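Local coordinates for protein putative bacteriocin (Brevibacillus laterosporus, PDB 4OZK) that probably kills competing bacteria as a leaderless class IId bacteriocin, laterosporulin, whose disulfide-stapled chain contains a human defensin-like module, at residues 10-15 with 30-35; 26-31 with 38-43. All coordinates share one frame; numbering follows the deposited sequence.

Contact 1 (10-15 with 30-35)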
ATOM      1  N   GLY A  10      10.084   7.204  -3.269  1.00 19.84           N
ATOM      2  CA  GLY A  10       8.731   7.696  -3.451  1.00 15.25           C
ATOM      3  C   GLY A  10       7.687   6.896  -2.710  1.00 17.93           C
ATOM      4  O   GLY A  10       7.997   5.868  -2.106  1.00 21.79           O
ATOM      5  N   TRP A  11       6.442   7.361  -2.776  1.00 14.38           N
ATOM      6  CA  TRP A  11       5.359   6.796  -1.979  1.00 14.23           C
ATOM      7  C   TRP A  11       4.051   6.874  -2.775  1.00 17.69           C
ATOM      8  O   TRP A  11       3.717   7.923  -3.345  1.00 14.76           O
ATOM      9  CB  TRP A  11       5.243   7.583  -0.675  1.00 23.24           C
ATOM     10  CG  TRP A  11       4.675   6.823   0.480  1.00 40.41           C
ATOM     11  CD1 TRP A  11       3.392   6.887   0.958  1.00 47.35           C
ATOM     12  CD2 TRP A  11       5.375   5.898   1.326  1.00 42.50           C
ATOM     13  NE1 TRP A  11       3.252   6.055   2.047  1.00 47.29           N
ATOM     14  CE2 TRP A  11       4.451   5.436   2.291  1.00 51.06           C
ATOM     15  CE3 TRP A  11       6.688   5.421   1.365  1.00 38.14           C
ATOM     16  CZ2 TRP A  11       4.810   4.504   3.283  1.00 52.24           C
ATOM     17  CZ3 TRP A  11       7.040   4.500   2.348  1.00 41.75           C
ATOM     18  CH2 TRP A  11       6.105   4.050   3.288  1.00 45.74           C
ATOM     19  N   THR A  12       3.331   5.752  -2.840  1.00 17.15           N
ATOM     20  CA  THR A  12       2.059   5.657  -3.574  1.00 19.61           C
ATOM     21  C   THR A  12       1.124   4.655  -2.906  1.00 24.15           C
ATOM     22  O   THR A  12       1.500   3.973  -1.948  1.00 22.39           O
ATOM     23  CB  THR A  12       2.243   5.183  -5.039  1.00 26.61           C
ATOM     24  OG1 THR A  12       2.811   3.867  -5.059  1.00 29.28           O
ATOM     25  CG2 THR A  12       3.136   6.118  -5.806  1.00 38.72           C
ATOM     26  N   HIS A  13      -0.094   4.558  -3.432  1.00 22.36           N
ATOM     27  CA  HIS A  13      -1.066   3.606  -2.919  1.00 21.22           C
ATOM     28  C   HIS A  13      -2.121   3.297  -3.971  1.00 30.06           C
ATOM     29  O   HIS A  13      -2.433   4.137  -4.818  1.00 29.14           O
ATOM     30  CB  HIS A  13      -1.750   4.161  -1.666  1.00 13.46           C
ATOM     31  CG  HIS A  13      -2.337   5.526  -1.858  1.00 20.10           C
ATOM     32  ND1 HIS A  13      -3.560   5.735  -2.462  1.00 26.84           N
ATOM     33  CD2 HIS A  13      -1.862   6.752  -1.530  1.00 18.24           C
ATOM     34  CE1 HIS A  13      -3.818   7.034  -2.492  1.00 23.58           C
ATOM     35  NE2 HIS A  13      -2.803   7.671  -1.933  1.00 22.59           N
ATOM     36  N   THR A  14      -2.670   2.087  -3.904  1.00 22.54           N
ATOM     37  CA  THR A  14      -3.842   1.735  -4.683  1.00 17.27           C
ATOM     38  C   THR A  14      -5.058   2.488  -4.141  1.00 20.80           C
ATOM     39  O   THR A  14      -5.003   3.127  -3.073  1.00 18.47           O
ATOM     40  CB  THR A  14      -4.101   0.207  -4.626  1.00 19.41           C
ATOM     41  OG1 THR A  14      -4.546  -0.162  -3.312  1.00 16.18           O
ATOM     42  CG2 THR A  14      -2.815  -0.556  -4.949  1.00 17.41           C
ATOM     43  N   ASP A  15      -6.156   2.421  -4.878  1.00 18.80           N
ATOM     44  CA  ASP A  15      -7.385   3.034  -4.416  1.00 20.54           C
ATOM     45  C   ASP A  15      -8.168   2.119  -3.472  1.00 23.22           C
ATOM     46  O   ASP A  15      -8.067   0.887  -3.543  1.00 20.95           O
ATOM     47  CB  ASP A  15      -8.237   3.470  -5.604  1.00 27.26           C
ATOM     48  CG  ASP A  15      -7.697   4.714  -6.270  1.00 39.65           C
ATOM     49  OD1 ASP A  15      -6.950   5.474  -5.604  1.00 41.97           O
ATOM     50  OD2 ASP A  15      -8.020   4.933  -7.456  1.00 51.04           O
ATOM     51  N   TYR A  30       2.312   1.399  -1.230  1.00 11.74           N
ATOM     52  CA  TYR A  30       3.512   0.928  -1.906  1.00 11.36           C
ATOM     53  C   TYR A  30       4.608   1.982  -1.822  1.00 15.82           C
ATOM     54  O   TYR A  30       4.368   3.157  -2.106  1.00 22.09           O
ATOM     55  CB  TYR A  30       3.197   0.641  -3.379  1.00 17.13           C
ATOM     56  CG  TYR A  30       2.555  -0.705  -3.637  1.00 19.38           C
ATOM     57  CD1 TYR A  30       3.338  -1.818  -3.940  1.00 18.67           C
ATOM     58  CD2 TYR A  30       1.171  -0.864  -3.589  1.00 14.38           C
ATOM     59  CE1 TYR A  30       2.766  -3.054  -4.186  1.00 19.14           C
ATOM     60  CE2 TYR A  30       0.584  -2.104  -3.830  1.00 19.10           C
ATOM     61  CZ  TYR A  30       1.390  -3.189  -4.126  1.00 23.14           C
ATOM     62  OH  TYR A  30       0.826  -4.421  -4.371  1.00 30.45           O
ATOM     63  N   ALA A  31       5.810   1.584  -1.427  1.00 14.88           N
ATOM     64  CA  ALA A  31       6.934   2.505  -1.562  1.00 18.77           C
ATOM     65  C   ALA A  31       7.531   2.309  -2.948  1.00 20.13           C
ATOM     66  O   ALA A  31       7.529   1.193  -3.481  1.00 18.39           O
ATOM     67  CB  ALA A  31       7.983   2.275  -0.474  1.00 22.63           C
ATOM     68  N   ILE A  32       8.007   3.395  -3.553  1.00 20.25           N
ATOM     69  CA  ILE A  32       8.748   3.295  -4.806  1.00 19.00           C
ATOM     70  C   ILE A  32      10.240   3.241  -4.463  1.00 15.76           C
ATOM     71  O   ILE A  32      10.732   4.064  -3.678  1.00 17.42           O
ATOM     72  CB  ILE A  32       8.426   4.481  -5.750  1.00 17.49           C
ATOM     73  CG1 ILE A  32       6.908   4.563  -6.006  1.00 17.02           C
ATOM     74  CG2 ILE A  32       9.221   4.365  -7.072  1.00 18.58           C
ATOM     75  CD1 ILE A  32       6.460   5.815  -6.797  1.00 17.84           C
ATOM     76  N   CYS A  33      10.954   2.262  -5.015  1.00 18.71           N
ATOM     77  CA  CYS A  33      12.385   2.110  -4.720  1.00 18.60           C
ATOM     78  C   CYS A  33      13.243   2.893  -5.708  1.00 16.46           C
ATOM     79  O   CYS A  33      12.812   3.147  -6.844  1.00 16.24           O
ATOM     80  CB  CYS A  33      12.799   0.635  -4.733  1.00 16.08           C
ATOM     81  SG  CYS A  33      11.990  -0.382  -3.475  1.00 20.41           S
ATOM     82  N   MET A  34      14.444   3.286  -5.274  1.00 21.15           N
ATOM     83  CA  MET A  34      15.385   3.995  -6.144  1.00 26.38           C
ATOM     84  C   MET A  34      15.630   3.233  -7.430  1.00 29.51           C
ATOM     85  O   MET A  34      15.810   3.833  -8.496  1.00 35.35           O
ATOM     86  CB  MET A  34      16.739   4.177  -5.459  1.00 29.77           C
ATOM     87  CG  MET A  34      16.845   5.353  -4.530  1.00 27.87           C
ATOM     88  SD  MET A  34      18.537   5.985  -4.580  1.00 40.08           S
ATOM     89  CE  MET A  34      19.451   4.453  -4.618  1.00 31.15           C
ATOM     90  N   ASN A  35      15.638   1.906  -7.322  1.00 24.79           N
ATOM     91  CA  ASN A  35      15.937   1.034  -8.459  1.00 27.19           C
ATOM     92  C   ASN A  35      14.772   0.874  -9.448  1.00 26.16           C
ATOM     93  O   ASN A  35      14.915   0.245 -10.496  1.00 30.81           O
ATOM     94  CB  ASN A  35      16.447  -0.330  -7.968  1.00 25.68           C
ATOM     95  CG  ASN A  35      15.335  -1.222  -7.421  1.00 28.17           C
ATOM     96  OD1 ASN A  35      14.227  -0.760  -7.132  1.00 31.43           O
ATOM     97  ND2 ASN A  35      15.636  -2.514  -7.271  1.00 27.06           N
TER
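Gly10, Trp11 and Thr12 pair with Ile32, Ala31 and Tyr30 as antiparallel strands, whose short axes come within 4.4 Å at 145° between their N-to-C directions. Gly10 with Ile32 and Thr12 with Tyr30 are hydrogen-bonded pairs; Trp11 with Ala31 is the non-hydrogen-bonded pair between them. Ile32 N gives Gly10 O a bond of 2.9 Å, whereas Gly10 N to Ile32 O is longer and more bent, at 3.2 Å and 141°. At the other pair, Tyr30 N bonds to Thr12 O (2.8 Å), and Tyr30 O takes Thr12 N (2.9 Å) and adds a weak bond from Thr12 OG1.

That hydroxyl reaches back because chi1 of 62° sets OG1 between its own N and carbonyl carbon. The same rotation turns Thr12 CG2 toward Ile32, where it meets Ile32 CD1 at a tight 3.5 Å, the two side chains crossing at about a right angle. Threonine thus serves both a carbonyl and an apolar neighbour. Gly10, with no side chain, lets Ile32 lie close over its backbone. On the other face the indole of Trp11 leans across the strand gap, its CZ3 resting obliquely 3.7 Å from Ala31 CB, a small methyl suited to a broad ring. Farther along, Thr14 CG2 touches CE2 of the Tyr30 ring.

The pairing joins edge strand 8-19 to central strand 24-33. Beyond Ala31 lies strand 38-48, through Val39 and Cys41, and the disulfide from Cys33 to Cys4 ties this end to the N-terminal segment.

Contact 2 (26-31 with 38-43)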
ATOM      1  N   TYR A  26     -10.236  -0.992   2.294  1.00 16.12           N
ATOM      2  CA  TYR A  26      -8.788  -1.129   2.431  1.00 15.61           C
ATOM      3  C   TYR A  26      -8.085  -0.689   1.151  1.00 16.16           C
ATOM      4  O   TYR A  26      -8.673  -0.686   0.058  1.00 18.83           O
ATOM      5  CB  TYR A  26      -8.414  -2.584   2.735  1.00 13.45           C
ATOM      6  CG  TYR A  26      -8.686  -3.521   1.573  1.00 17.96           C
ATOM      7  CD1 TYR A  26      -7.685  -3.831   0.650  1.00 11.74           C
ATOM      8  CD2 TYR A  26      -9.952  -4.089   1.399  1.00 15.55           C
ATOM      9  CE1 TYR A  26      -7.941  -4.678  -0.423  1.00 15.91           C
ATOM     10  CE2 TYR A  26     -10.218  -4.942   0.340  1.00 17.71           C
ATOM     11  CZ  TYR A  26      -9.211  -5.233  -0.565  1.00 21.72           C
ATOM     12  OH  TYR A  26      -9.486  -6.082  -1.611  1.00 25.42           O
ATOM     13  N   ARG A  27      -6.824  -0.306   1.285  1.00 15.33           N
ATOM     14  CA  ARG A  27      -5.981  -0.095   0.119  1.00 11.59           C
ATOM     15  C   ARG A  27      -4.570  -0.504   0.465  1.00 13.30           C
ATOM     16  O   ARG A  27      -4.245  -0.722   1.645  1.00 13.09           O
ATOM     17  CB  ARG A  27      -6.033   1.358  -0.361  1.00 18.04           C
ATOM     18  CG  ARG A  27      -5.483   2.379   0.619  1.00 11.84           C
ATOM     19  CD  ARG A  27      -5.692   3.784   0.080  1.00 17.32           C
ATOM     20  NE  ARG A  27      -5.110   4.789   0.969  1.00 23.42           N
ATOM     21  CZ  ARG A  27      -5.302   6.099   0.854  1.00 26.82           C
ATOM     22  NH1 ARG A  27      -6.072   6.577  -0.115  1.00 31.39           N
ATOM     23  NH2 ARG A  27      -4.728   6.932   1.712  1.00 27.11           N
ATOM     24  N   HIS A  28      -3.730  -0.607  -0.559  1.00 17.05           N
ATOM     25  CA  HIS A  28      -2.356  -1.070  -0.383  1.00 13.75           C
ATOM     26  C   HIS A  28      -1.378   0.091  -0.528  1.00 18.97           C
ATOM     27  O   HIS A  28      -1.420   0.818  -1.524  1.00 19.04           O
ATOM     28  CB  HIS A  28      -2.039  -2.140  -1.426  1.00 10.23           C
ATOM     29  CG  HIS A  28      -2.822  -3.408  -1.249  1.00 12.29           C
ATOM     30  ND1 HIS A  28      -3.548  -3.683  -0.108  1.00 20.71           N
ATOM     31  CD2 HIS A  28      -2.980  -4.478  -2.065  1.00 12.46           C
ATOM     32  CE1 HIS A  28      -4.120  -4.870  -0.230  1.00 15.93           C
ATOM     33  NE2 HIS A  28      -3.793  -5.372  -1.406  1.00 17.47           N
ATOM     34  N   VAL A  29      -0.505   0.277   0.460  1.00 18.67           N
ATOM     35  CA  VAL A  29       0.510   1.330   0.377  1.00 13.51           C
ATOM     36  C   VAL A  29       1.824   0.776  -0.164  1.00 10.66           C
ATOM     37  O   VAL A  29       2.378  -0.201   0.363  1.00 14.81           O
ATOM     38  CB  VAL A  29       0.754   2.008   1.731  1.00 14.25           C
ATOM     39  CG1 VAL A  29       1.810   3.084   1.578  1.00 16.49           C
ATOM     40  CG2 VAL A  29      -0.536   2.609   2.253  1.00 12.25           C
ATOM     41  N   TYR A  30       2.312   1.399  -1.230  1.00 11.74           N
ATOM     42  CA  TYR A  30       3.512   0.928  -1.906  1.00 11.36           C
ATOM     43  C   TYR A  30       4.608   1.982  -1.822  1.00 15.82           C
ATOM     44  O   TYR A  30       4.368   3.157  -2.106  1.00 22.09           O
ATOM     45  CB  TYR A  30       3.197   0.641  -3.379  1.00 17.13           C
ATOM     46  CG  TYR A  30       2.555  -0.705  -3.637  1.00 19.38           C
ATOM     47  CD1 TYR A  30       3.338  -1.818  -3.940  1.00 18.67           C
ATOM     48  CD2 TYR A  30       1.171  -0.864  -3.589  1.00 14.38           C
ATOM     49  CE1 TYR A  30       2.766  -3.054  -4.186  1.00 19.14           C
ATOM     50  CE2 TYR A  30       0.584  -2.104  -3.830  1.00 19.10           C
ATOM     51  CZ  TYR A  30       1.390  -3.189  -4.126  1.00 23.14           C
ATOM     52  OH  TYR A  30       0.826  -4.421  -4.371  1.00 30.45           O
ATOM     53  N   ALA A  31       5.810   1.584  -1.427  1.00 14.88           N
ATOM     54  CA  ALA A  31       6.934   2.505  -1.562  1.00 18.77           C
ATOM     55  C   ALA A  31       7.531   2.309  -2.948  1.00 20.13           C
ATOM     56  O   ALA A  31       7.529   1.193  -3.481  1.00 18.39           O
ATOM     57  CB  ALA A  31       7.983   2.275  -0.474  1.00 22.63           C
ATOM     58  N   GLN A  38       8.592  -1.375  -6.919  1.00 15.45           N
ATOM     59  CA  GLN A  38       7.673  -0.980  -5.866  1.00 22.06           C
ATOM     60  C   GLN A  38       7.623  -2.081  -4.836  1.00 16.95           C
ATOM     61  O   GLN A  38       7.808  -3.247  -5.164  1.00 22.86           O
ATOM     62  CB  GLN A  38       6.275  -0.749  -6.429  1.00 24.49           C
ATOM     63  CG  GLN A  38       6.179   0.439  -7.366  1.00 23.72           C
ATOM     64  CD  GLN A  38       4.743   0.809  -7.644  1.00 25.93           C
ATOM     65  OE1 GLN A  38       3.827   0.230  -7.063  1.00 27.35           O
ATOM     66  NE2 GLN A  38       4.534   1.781  -8.528  1.00 36.91           N
ATOM     67  N   VAL A  39       7.390  -1.718  -3.583  1.00 18.43           N
ATOM     68  CA  VAL A  39       7.279  -2.722  -2.537  1.00 17.25           C
ATOM     69  C   VAL A  39       6.001  -2.455  -1.756  1.00 15.82           C
ATOM     70  O   VAL A  39       5.681  -1.303  -1.440  1.00 18.33           O
ATOM     71  CB  VAL A  39       8.540  -2.767  -1.623  1.00 12.45           C
ATOM     72  CG1 VAL A  39       9.748  -3.259  -2.415  1.00 16.76           C
ATOM     73  CG2 VAL A  39       8.841  -1.400  -1.053  1.00 12.49           C
ATOM     74  N   TYR A  40       5.261  -3.524  -1.481  1.00 18.24           N
ATOM     75  CA  TYR A  40       4.002  -3.457  -0.746  1.00 13.85           C
ATOM     76  C   TYR A  40       4.371  -3.321   0.730  1.00 14.84           C
ATOM     77  O   TYR A  40       5.002  -4.219   1.290  1.00 23.43           O
ATOM     78  CB  TYR A  40       3.212  -4.735  -1.065  1.00 14.23           C
ATOM     79  CG  TYR A  40       1.875  -4.946  -0.370  1.00 12.27           C
ATOM     80  CD1 TYR A  40       1.268  -3.948   0.386  1.00 13.66           C
ATOM     81  CD2 TYR A  40       1.235  -6.176  -0.464  1.00 11.99           C
ATOM     82  CE1 TYR A  40       0.050  -4.176   1.036  1.00 11.75           C
ATOM     83  CE2 TYR A  40       0.033  -6.417   0.170  1.00 15.77           C
ATOM     84  CZ  TYR A  40      -0.552  -5.420   0.923  1.00 15.07           C
ATOM     85  OH  TYR A  40      -1.750  -5.675   1.548  1.00 15.09           O
ATOM     86  N   CYS A  41       4.017  -2.184   1.347  1.00 17.25           N
ATOM     87  CA  CYS A  41       4.459  -1.873   2.726  1.00 16.98           C
ATOM     88  C   CYS A  41       3.435  -2.142   3.814  1.00 16.49           C
ATOM     89  O   CYS A  41       3.767  -2.690   4.870  1.00 23.75           O
ATOM     90  CB  CYS A  41       4.885  -0.407   2.862  1.00 15.99           C
ATOM     91  SG  CYS A  41       6.261   0.056   1.846  1.00 28.51           S
ATOM     92  N   ARG A  42       2.202  -1.700   3.576  1.00 14.36           N
ATOM     93  CA  ARG A  42       1.119  -1.957   4.512  1.00 19.60           C
ATOM     94  C   ARG A  42      -0.233  -1.971   3.821  1.00 17.12           C
ATOM     95  O   ARG A  42      -0.381  -1.548   2.663  1.00 17.75           O
ATOM     96  CB  ARG A  42       1.104  -0.926   5.648  1.00 22.79           C
ATOM     97  CG  ARG A  42       0.627   0.461   5.225  1.00 27.08           C
ATOM     98  CD  ARG A  42       0.398   1.350   6.437  1.00 37.89           C
ATOM     99  NE  ARG A  42       1.656   1.662   7.116  1.00 59.64           N
ATOM    100  CZ  ARG A  42       1.743   2.246   8.309  1.00 67.71           C
ATOM    101  NH1 ARG A  42       0.642   2.581   8.967  1.00 67.84           N
ATOM    102  NH2 ARG A  42       2.934   2.491   8.846  1.00 68.24           N
ATOM    103  N   THR A  43      -1.216  -2.481   4.554  1.00 17.47           N
ATOM    104  CA  THR A  43      -2.604  -2.381   4.154  1.00 21.03           C
ATOM    105  C   THR A  43      -3.185  -1.266   4.995  1.00 21.30           C
ATOM    106  O   THR A  43      -3.111  -1.306   6.228  1.00 24.13           O
ATOM    107  CB  THR A  43      -3.375  -3.673   4.463  1.00 18.39           C
ATOM    108  OG1 THR A  43      -2.707  -4.801   3.864  1.00 30.56           O
ATOM    109  CG2 THR A  43      -4.796  -3.562   3.940  1.00 12.00           C
TER
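With chi1 at 177°, Tyr40 points its phenol away from its own amide and along the sheet to His28, while His28, with chi1 -66°, turns its imidazole to meet it. The rings form a face-to-face stack, centroids 4.4 Å apart and planes inclined by 30°. Tyr40 OH sits off-centre over one face of the imidazole, 3.1 Å from His28 CE1. Tyrosine suits the place because its hydroxyl also bonds Thr43 OG1 at 2.7 Å, restraining the phenol. Tyr30 lies beneath the start of the same side chain. Its ring is slid away from the Tyr40 ring, but Tyr40 CA stands over its face in a CH-pi contact, 4.0 Å from the Tyr30 centroid.

On the opposite face, Val29 packs beside the aliphatic part of Arg42, with both Val29 CB and CG2 3.8 Å from Arg42 CG. Ala31 CB fits against Cys41 SG at 3.6 Å and against Val39, its small methyl accommodating the disulfide sulfur bonded to Cys2.

Val29's two backbone bonds are straight: Val29 N to Arg42 O is 2.9 Å, and Val29 O takes Cys41 N at 2.8 Å; Ala31 and Val39 exchange two more. Cys41 and Arg42 both face Val29, shifting the register by one. This classic beta bulge lies within the antiparallel hairpin of strands 24-33 and 38-48, part of the three-stranded, disulfide-stapled sheet of a defensin-like module.

In the fold
Contacts 1 and 2 lie on the two sides of central strand 24-33, their centres about 7 Å apart, and share Tyr30 and Ala31. Together they build the antiparallel order 8-19, 24-33, 38-48. They also touch directly: Thr14 OG1 of contact 1 lies 2.9 Å from His28 N of contact 2, a probable hydrogen bond, and Trp11 NE1 packs 3.3 Å from Val29 CG1. A disulfide from each contact reaches the N-terminal segment. With no helix in the chain, these two strand pairings and their staples form much of its framework, consistent with the peptide's heat stability.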